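Local coordinates for N-acetyl-beta-D glucosaminidase (Rhizomucor miehei CAU432, PDB 4ZM6), which probably cleaves N-acetylglucosamine from beta-linked substrates through its family 3 glycoside hydrolase region and binds acetyl-CoA in a GCN5-related glucosamine N-acetyltransferase region, at residues Cys224-His232 against Tyr261-Met272; Thr189-Val197 against Glu271-Val279. One frame throughout, in Å; residues are numbered along the deposited sequence.

Interaction 1: Cys224-His232 against Tyr261-Met272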
loop_
_atom_site.group_PDB
_atom_site.type_symbol
_atom_site.label_atom_id
_atom_site.label_comp_id
_atom_site.label_asym_id
_atom_site.label_seq_id
_atom_site.Cartn_x
_atom_site.Cartn_y
_atom_site.Cartn_z
ATOM N N CYS A 224 14.552 6.721 8.871
ATOM C CA CYS A 224 15.312 6.413 7.663
ATOM C C CYS A 224 16.755 6.132 8.064
ATOM O O CYS A 224 17.342 6.912 8.817
ATOM C CB CYS A 224 15.263 7.570 6.670
ATOM S SG CYS A 224 16.217 7.276 5.158
ATOM N N PRO A 225 17.333 5.020 7.571
ATOM C CA PRO A 225 18.667 4.644 8.029
ATOM C C PRO A 225 19.755 5.520 7.427
ATOM O O PRO A 225 19.566 6.104 6.359
ATOM C CB PRO A 225 18.806 3.198 7.558
ATOM C CG PRO A 225 17.946 3.117 6.352
ATOM C CD PRO A 225 16.814 4.079 6.562
ATOM N N THR A 226 20.897 5.572 8.104
ATOM C CA THR A 226 21.990 6.461 7.737
ATOM C C THR A 226 23.007 5.745 6.860
ATOM O O THR A 226 23.809 6.398 6.193
ATOM C CB THR A 226 22.694 7.032 8.982
ATOM O OG1 THR A 226 22.970 5.982 9.917
ATOM C CG2 THR A 226 21.824 8.082 9.648
ATOM N N SER A 227 22.977 4.411 6.871
ATOM C CA SER A 227 23.774 3.611 5.948
ATOM C C SER A 227 23.059 2.317 5.545
ATOM O O SER A 227 22.124 1.866 6.214
ATOM C CB SER A 227 25.144 3.285 6.555
ATOM O OG SER A 227 25.085 2.145 7.393
ATOM N N VAL A 228 23.514 1.734 4.440
ATOM C CA VAL A 228 22.997 0.463 3.942
ATOM C C VAL A 228 24.168 -0.484 3.682
ATOM O O VAL A 228 25.149 -0.095 3.059
ATOM C CB VAL A 228 22.207 0.657 2.631
ATOM C CG1 VAL A 228 21.774 -0.685 2.049
ATOM C CG2 VAL A 228 20.997 1.552 2.865
ATOM N N MET A 229 24.060 -1.722 4.155
ATOM C CA MET A 229 25.109 -2.714 3.945
ATOM C C MET A 229 24.722 -3.718 2.854
ATOM O O MET A 229 23.627 -4.285 2.866
ATOM C CB MET A 229 25.414 -3.457 5.242
ATOM C CG MET A 229 26.639 -4.360 5.164
ATOM S SD MET A 229 26.787 -5.438 6.594
ATOM C CE MET A 229 27.308 -4.256 7.830
ATOM N N VAL A 230 25.645 -3.945 1.929
ATOM C CA VAL A 230 25.445 -4.895 0.849
ATOM C C VAL A 230 26.157 -6.202 1.191
ATOM O O VAL A 230 27.386 -6.256 1.248
ATOM C CB VAL A 230 25.994 -4.333 -0.474
ATOM C CG1 VAL A 230 25.644 -5.256 -1.629
ATOM C CG2 VAL A 230 25.447 -2.933 -0.717
ATOM N N GLY A 231 25.385 -7.257 1.420
ATOM C CA GLY A 231 25.952 -8.572 1.687
ATOM C C GLY A 231 26.590 -9.186 0.455
ATOM O O GLY A 231 26.658 -8.556 -0.609
ATOM N N HIS A 232 27.061 -10.423 0.604
ATOM C CA HIS A 232 27.713 -11.150 -0.482
ATOM C C HIS A 232 26.813 -12.273 -0.970
ATOM O O HIS A 232 26.735 -13.332 -0.342
ATOM C CB HIS A 232 29.052 -11.720 -0.017
ATOM C CG HIS A 232 29.878 -10.752 0.764
ATOM N ND1 HIS A 232 30.457 -9.639 0.194
ATOM C CD2 HIS A 232 30.225 -10.732 2.072
ATOM C CE1 HIS A 232 31.125 -8.972 1.118
ATOM N NE2 HIS A 232 31.003 -9.616 2.266
ATOM N N TYR A 261 19.042 6.306 -3.322
ATOM C CA TYR A 261 19.555 6.414 -1.958
ATOM C C TYR A 261 20.758 7.360 -1.918
ATOM O O TYR A 261 21.715 7.183 -2.671
ATOM C CB TYR A 261 19.930 5.028 -1.412
ATOM C CG TYR A 261 20.409 5.031 0.032
ATOM C CD1 TYR A 261 19.622 5.566 1.047
ATOM C CD2 TYR A 261 21.643 4.486 0.381
ATOM C CE1 TYR A 261 20.052 5.569 2.364
ATOM C CE2 TYR A 261 22.081 4.486 1.697
ATOM C CZ TYR A 261 21.283 5.029 2.684
ATOM O OH TYR A 261 21.716 5.037 3.989
ATOM N N LYS A 262 20.695 8.359 -1.037
ATOM C CA LYS A 262 21.741 9.379 -0.924
ATOM C C LYS A 262 22.753 9.110 0.189
ATOM O O LYS A 262 23.763 9.807 0.276
ATOM C CB LYS A 262 21.107 10.748 -0.672
ATOM C CG LYS A 262 20.055 11.167 -1.689
ATOM C CD LYS A 262 20.601 11.193 -3.110
ATOM C CE LYS A 262 19.727 12.042 -4.023
ATOM N NZ LYS A 262 18.283 11.692 -3.918
ATOM N N GLY A 263 22.487 8.118 1.039
ATOM C CA GLY A 263 23.327 7.847 2.212
ATOM C C GLY A 263 24.560 7.000 1.947
ATOM O O GLY A 263 24.932 6.765 0.801
ATOM N N VAL A 264 25.191 6.538 3.023
ATOM C CA VAL A 264 26.415 5.732 2.929
ATOM C C VAL A 264 26.107 4.283 2.558
ATOM O O VAL A 264 25.234 3.653 3.154
ATOM C CB VAL A 264 27.205 5.750 4.259
ATOM C CG1 VAL A 264 28.328 4.719 4.248
ATOM C CG2 VAL A 264 27.762 7.141 4.520
ATOM N N ILE A 265 26.835 3.759 1.578
ATOM C CA ILE A 265 26.779 2.340 1.249
ATOM C C ILE A 265 28.084 1.688 1.696
ATOM O O ILE A 265 29.169 2.169 1.366
ATOM C CB ILE A 265 26.564 2.108 -0.257
ATOM C CG1 ILE A 265 25.399 2.962 -0.763
ATOM C CG2 ILE A 265 26.300 0.633 -0.532
ATOM C CD1 ILE A 265 25.144 2.850 -2.251
ATOM N N ILE A 266 27.964 0.593 2.441
ATOM C CA ILE A 266 29.110 -0.133 2.996
ATOM C C ILE A 266 28.968 -1.625 2.667
ATOM O O ILE A 266 27.858 -2.097 2.415
ATOM C CB ILE A 266 29.223 0.100 4.526
ATOM C CG1 ILE A 266 30.476 -0.567 5.103
ATOM C CG2 ILE A 266 27.991 -0.404 5.265
ATOM C CD1 ILE A 266 30.863 -0.065 6.478
ATOM N N THR A 267 30.081 -2.358 2.641
ATOM C CA THR A 267 30.042 -3.805 2.391
ATOM C C THR A 267 29.933 -4.584 3.695
ATOM O O THR A 267 30.221 -4.061 4.775
ATOM C CB THR A 267 31.305 -4.324 1.661
ATOM O OG1 THR A 267 32.377 -4.508 2.599
ATOM C CG2 THR A 267 31.740 -3.371 0.538
ATOM N N ASP A 268 29.527 -5.845 3.579
ATOM C CA ASP A 268 29.689 -6.807 4.660
ATOM C C ASP A 268 31.181 -7.169 4.705
ATOM O O ASP A 268 31.937 -6.812 3.791
ATOM C CB ASP A 268 28.808 -8.041 4.408
ATOM C CG ASP A 268 28.610 -8.904 5.652
ATOM O OD1 ASP A 268 29.243 -8.633 6.692
ATOM O OD2 ASP A 268 27.815 -9.864 5.590
ATOM N N CYS A 269 31.602 -7.857 5.767
ATOM C CA CYS A 269 33.009 -8.248 5.952
ATOM C C CYS A 269 33.622 -8.845 4.681
ATOM O O CYS A 269 33.177 -9.895 4.201
ATOM C CB CYS A 269 33.137 -9.255 7.109
ATOM S SG CYS A 269 34.812 -9.462 7.770
ATOM N N LEU A 270 34.648 -8.181 4.152
ATOM C CA LEU A 270 35.334 -8.643 2.942
ATOM C C LEU A 270 36.253 -9.859 3.167
ATOM O O LEU A 270 36.918 -10.306 2.236
ATOM C CB LEU A 270 36.149 -7.503 2.319
ATOM C CG LEU A 270 35.361 -6.332 1.730
ATOM C CD1 LEU A 270 36.299 -5.200 1.348
ATOM C CD2 LEU A 270 34.549 -6.776 0.524
ATOM N N GLU A 271 36.297 -10.387 4.388
ATOM C CA GLU A 271 37.126 -11.553 4.700
ATOM C C GLU A 271 36.332 -12.857 4.776
ATOM O O GLU A 271 36.904 -13.914 5.035
ATOM C CB GLU A 271 37.887 -11.326 6.008
ATOM C CG GLU A 271 38.899 -10.189 5.933
ATOM C CD GLU A 271 39.840 -10.144 7.125
ATOM O OE1 GLU A 271 39.876 -11.117 7.911
ATOM O OE2 GLU A 271 40.549 -9.125 7.277
ATOM N N MET A 272 35.022 -12.789 4.547
ATOM C CA MET A 272 34.203 -13.996 4.455
ATOM C C MET A 272 34.577 -14.727 3.171
ATOM O O MET A 272 35.079 -14.114 2.218
ATOM C CB MET A 272 32.714 -13.647 4.456
ATOM C CG MET A 272 32.235 -12.972 5.734
ATOM S SD MET A 272 30.762 -11.960 5.494
ATOM C CE MET A 272 29.464 -13.179 5.661
#

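Interaction 2: Thr189-Val197 against Glu271-Val279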
loop_
_atom_site.group_PDB
_atom_site.type_symbol
_atom_site.label_atom_id
_atom_site.label_comp_id
_atom_site.label_asym_id
_atom_site.label_seq_id
_atom_site.Cartn_x
_atom_site.Cartn_y
_atom_site.Cartn_z
ATOM N N THR A 189 22.119 -21.669 1.962
ATOM C CA THR A 189 23.578 -21.522 1.965
ATOM C C THR A 189 24.036 -20.413 2.918
ATOM O O THR A 189 23.430 -19.338 2.977
ATOM C CB THR A 189 24.111 -21.216 0.543
ATOM O OG1 THR A 189 23.625 -22.199 -0.382
ATOM C CG2 THR A 189 25.642 -21.203 0.514
ATOM N N ASP A 190 25.115 -20.692 3.650
ATOM C CA ASP A 190 25.701 -19.743 4.598
ATOM C C ASP A 190 26.739 -18.878 3.879
ATOM O O ASP A 190 27.560 -19.385 3.111
ATOM C CB ASP A 190 26.347 -20.503 5.766
ATOM C CG ASP A 190 26.703 -19.602 6.946
ATOM O OD1 ASP A 190 26.938 -18.394 6.752
ATOM O OD2 ASP A 190 26.762 -20.112 8.085
ATOM N N SER A 191 26.695 -17.572 4.144
ATOM C CA SER A 191 27.589 -16.601 3.505
ATOM C C SER A 191 29.052 -16.777 3.936
ATOM O O SER A 191 29.971 -16.513 3.155
ATOM C CB SER A 191 27.127 -15.172 3.828
ATOM O OG SER A 191 27.498 -14.261 2.805
ATOM N N HIS A 192 29.256 -17.213 5.178
ATOM C CA HIS A 192 30.600 -17.382 5.741
ATOM C C HIS A 192 31.347 -18.570 5.123
ATOM O O HIS A 192 32.570 -18.521 4.968
ATOM C CB HIS A 192 30.536 -17.568 7.267
ATOM C CG HIS A 192 29.883 -16.432 7.997
ATOM N ND1 HIS A 192 28.558 -16.457 8.378
ATOM C CD2 HIS A 192 30.375 -15.246 8.429
ATOM C CE1 HIS A 192 28.259 -15.333 9.005
ATOM N NE2 HIS A 192 29.344 -14.580 9.049
ATOM N N LEU A 193 30.606 -19.623 4.773
ATOM C CA LEU A 193 31.189 -20.868 4.260
ATOM C C LEU A 193 31.291 -20.881 2.730
ATOM O O LEU A 193 32.385 -21.033 2.182
ATOM C CB LEU A 193 30.362 -22.073 4.732
ATOM C CG LEU A 193 30.043 -22.150 6.232
ATOM C CD1 LEU A 193 29.013 -23.238 6.506
ATOM C CD2 LEU A 193 31.306 -22.376 7.052
ATOM N N ASP A 194 30.152 -20.713 2.057
ATOM C CA ASP A 194 30.064 -20.835 0.596
ATOM C C ASP A 194 29.413 -19.586 -0.020
ATOM O O ASP A 194 29.035 -18.662 0.699
ATOM C CB ASP A 194 29.259 -22.094 0.240
ATOM C CG ASP A 194 29.881 -22.898 -0.894
ATOM O OD1 ASP A 194 30.413 -22.295 -1.855
ATOM O OD2 ASP A 194 29.820 -24.146 -0.824
ATOM N N VAL A 195 29.297 -19.561 -1.350
ATOM C CA VAL A 195 28.668 -18.443 -2.072
ATOM C C VAL A 195 27.171 -18.695 -2.262
ATOM O O VAL A 195 26.789 -19.615 -2.989
ATOM C CB VAL A 195 29.313 -18.228 -3.459
ATOM C CG1 VAL A 195 28.523 -17.214 -4.277
ATOM C CG2 VAL A 195 30.754 -17.769 -3.305
ATOM N N PRO A 196 26.314 -17.870 -1.628
ATOM C CA PRO A 196 24.881 -18.085 -1.796
ATOM C C PRO A 196 24.378 -17.488 -3.110
ATOM O O PRO A 196 24.839 -16.422 -3.535
ATOM C CB PRO A 196 24.271 -17.372 -0.586
ATOM C CG PRO A 196 25.283 -16.349 -0.176
ATOM C CD PRO A 196 26.594 -16.653 -0.849
ATOM N N VAL A 197 23.451 -18.192 -3.748
ATOM C CA VAL A 197 22.915 -17.781 -5.035
ATOM C C VAL A 197 21.460 -17.399 -4.843
ATOM O O VAL A 197 20.679 -18.181 -4.294
ATOM C CB VAL A 197 22.995 -18.917 -6.080
ATOM C CG1 VAL A 197 22.783 -18.360 -7.482
ATOM C CG2 VAL A 197 24.330 -19.648 -5.988
ATOM N N GLU A 271 36.297 -10.387 4.388
ATOM C CA GLU A 271 37.126 -11.553 4.700
ATOM C C GLU A 271 36.332 -12.857 4.776
ATOM O O GLU A 271 36.904 -13.914 5.035
ATOM C CB GLU A 271 37.887 -11.326 6.008
ATOM C CG GLU A 271 38.899 -10.189 5.933
ATOM C CD GLU A 271 39.840 -10.144 7.125
ATOM O OE1 GLU A 271 39.876 -11.117 7.911
ATOM O OE2 GLU A 271 40.549 -9.125 7.277
ATOM N N MET A 272 35.022 -12.789 4.547
ATOM C CA MET A 272 34.203 -13.996 4.455
ATOM C C MET A 272 34.577 -14.727 3.171
ATOM O O MET A 272 35.079 -14.114 2.218
ATOM C CB MET A 272 32.714 -13.647 4.456
ATOM C CG MET A 272 32.235 -12.972 5.734
ATOM S SD MET A 272 30.762 -11.960 5.494
ATOM C CE MET A 272 29.464 -13.179 5.661
ATOM N N ASP A 273 34.338 -16.033 3.146
ATOM C CA ASP A 273 34.762 -16.861 2.013
ATOM C C ASP A 273 34.036 -16.510 0.711
ATOM O O ASP A 273 34.577 -16.714 -0.376
ATOM C CB ASP A 273 34.591 -18.355 2.326
ATOM C CG ASP A 273 35.567 -18.853 3.391
ATOM O OD1 ASP A 273 36.704 -18.332 3.470
ATOM O OD2 ASP A 273 35.196 -19.779 4.143
ATOM N N ALA A 274 32.825 -15.970 0.826
ATOM C CA ALA A 274 32.048 -15.551 -0.342
ATOM C C ALA A 274 32.759 -14.504 -1.209
ATOM O O ALA A 274 32.497 -14.423 -2.406
ATOM C CB ALA A 274 30.686 -15.034 0.098
ATOM N N VAL A 275 33.632 -13.698 -0.609
ATOM C CA VAL A 275 34.438 -12.744 -1.375
ATOM C C VAL A 275 35.944 -13.009 -1.290
ATOM O O VAL A 275 36.686 -12.557 -2.160
ATOM C CB VAL A 275 34.159 -11.289 -0.944
ATOM C CG1 VAL A 275 35.033 -10.895 0.233
ATOM C CG2 VAL A 275 34.390 -10.327 -2.102
ATOM N N LYS A 276 36.398 -13.705 -0.247
ATOM C CA LYS A 276 37.821 -14.042 -0.113
ATOM C C LYS A 276 38.214 -15.200 -1.034
ATOM O O LYS A 276 39.349 -15.255 -1.514
ATOM C CB LYS A 276 38.166 -14.388 1.341
ATOM C CG LYS A 276 39.640 -14.713 1.584
ATOM C CD LYS A 276 39.941 -15.014 3.045
ATOM C CE LYS A 276 39.276 -16.306 3.503
ATOM N NZ LYS A 276 39.722 -16.722 4.859
ATOM N N GLU A 277 37.278 -16.122 -1.268
ATOM C CA GLU A 277 37.522 -17.284 -2.128
ATOM C C GLU A 277 37.010 -17.091 -3.565
ATOM O O GLU A 277 37.050 -18.031 -4.360
ATOM C CB GLU A 277 36.899 -18.548 -1.518
ATOM C CG GLU A 277 37.181 -18.766 -0.034
ATOM C CD GLU A 277 38.662 -18.888 0.294
ATOM O OE1 GLU A 277 39.125 -20.014 0.578
ATOM O OE2 GLU A 277 39.367 -17.860 0.274
ATOM N N THR A 278 36.518 -15.892 -3.886
ATOM C CA THR A 278 36.207 -15.515 -5.271
ATOM C C THR A 278 37.298 -14.604 -5.815
ATOM O O THR A 278 37.764 -14.788 -6.937
ATOM C CB THR A 278 34.850 -14.792 -5.399
ATOM O OG1 THR A 278 34.863 -13.584 -4.625
ATOM C CG2 THR A 278 33.706 -15.694 -4.945
ATOM N N VAL A 279 37.675 -13.601 -5.026
ATOM C CA VAL A 279 38.835 -12.765 -5.328
ATOM C C VAL A 279 39.574 -12.477 -4.023
ATOM O O VAL A 279 39.134 -12.879 -2.946
ATOM C CB VAL A 279 38.444 -11.423 -5.995
ATOM C CG1 VAL A 279 39.379 -11.119 -7.159
ATOM C CG2 VAL A 279 36.999 -11.437 -6.483
#

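Interaction 1: Cys224-His232 against Tyr261-Met272
Val230 O takes hydrogen bonds from Asp268 N (3.2 Å) and from Ser245 OG, the first at the end of a parallel strand pair. Strands 227-230 and 264-267, joined through helix 251-258, form a beta-alpha-beta unit of the TIM-barrel domain of this family 3 glycoside hydrolase. Val264 O receives Val228 N, Val228 O receives Ile266 N, and Ile266 O receives Val230 N at 2.9 Å.

Side chains alternate between the two faces. Ser227, Met229, Val264 and Ile266 share one, with Ser227 OG hydrogen-bonded to Ser177 OG and Thr176 O. Val228, Val230, Ile265 and Thr267 share the other, where Val230 CG2 meets Ile265 CG2 at 3.7 Å and helix 251-258 packs on Val228 and Ile265. Near the strand starts, Val228 CG2, the branch anti to the carbonyl carbon, reaches over one face of the Tyr261 ring, 3.3 Å from Tyr261 CE2.

Beyond the strands, the His232 ring lies against the loop 268-272. Met272 SD lies at the edge of the imidazole, in its plane, 3.7 Å from His232 CD2, while His232 NE2 donates to Cys269 O at 2.9 Å in a bent bond (134°), with the nitrogen standing well above the carbonyl plane.

Interaction 2: Thr189-Val197 against Glu271-Val279
The loop that follows strand 178-181 in the TIM-barrel domain packs here against the short helix 273-276, to which Met272 is the N-cap residue. No hydrogen bond crosses between the two segments, and the contact rests on apolar groups set against an imidazole and loop carbonyls.

Met272 CE lies over one face of the His192 ring, displaced toward its rim, in a CH-pi contact 3.8 Å from the ring centroid. It is also 3.6 Å from Ser191 CB, so the methyl touches both loop residues. A bend at the end of the thioether chain (chi3 85°) turns it there. The imidazole is held from within its own segment: Asp190 OD1 accepts both His192 ND1 and His192 N, each at 3.0 Å. The ring nitrogen approaches on the syn side of the carboxylate, near its plane, whereas the backbone nitrogen comes from above that plane and closes an Asx turn. One oxygen therefore fixes both the rotation of the ring and the start of the bend through 191-193.

Further along, Ala274 CB points at the loop backbone, 3.5 Å from Ser191 O. Asp273 CB lies beside the carbonyl oxygens of His192 and Leu193, and Asp273 OD2 comes to 3.0 Å from His192 O, two acceptors with no hydrogen bond between them. The other oxygen, Asp273 OD1, makes a long salt bridge (3.7 Å) to Lys276 NZ. At the far end Val195 CG2 approaches Thr278 CG2 at 4.0 Å. Met272 O accepts Val275 N and Lys276 N, closing the helix's single turn. The Asx turn shapes the first of two elements that both follow the C-terminal ends of parallel strands, 178-181 and 264-267, the side where a TIM barrel carries its beta-to-alpha loops.

In the fold
Both contacts belong to the family 3 hydrolase domain and lie away from the acetyl-CoA pocket. Interaction 1 is buried and joins neighbouring barrel strands through regular backbone hydrogen bonds between two mainly apolar faces. Interaction 2 is partly exposed, links a loop to a helix start, and has no hydrogen bond between its segments. Glu271 and Met272 are common to the two, because helix 273-276 follows strand 264-267 in the chain, and Met272 touches a histidine in each contact. A weak hydrogen bond from Ser191 OG to His232 O joins the contacts directly, and His232 CB packs on Ala274 CB at 3.7 Å.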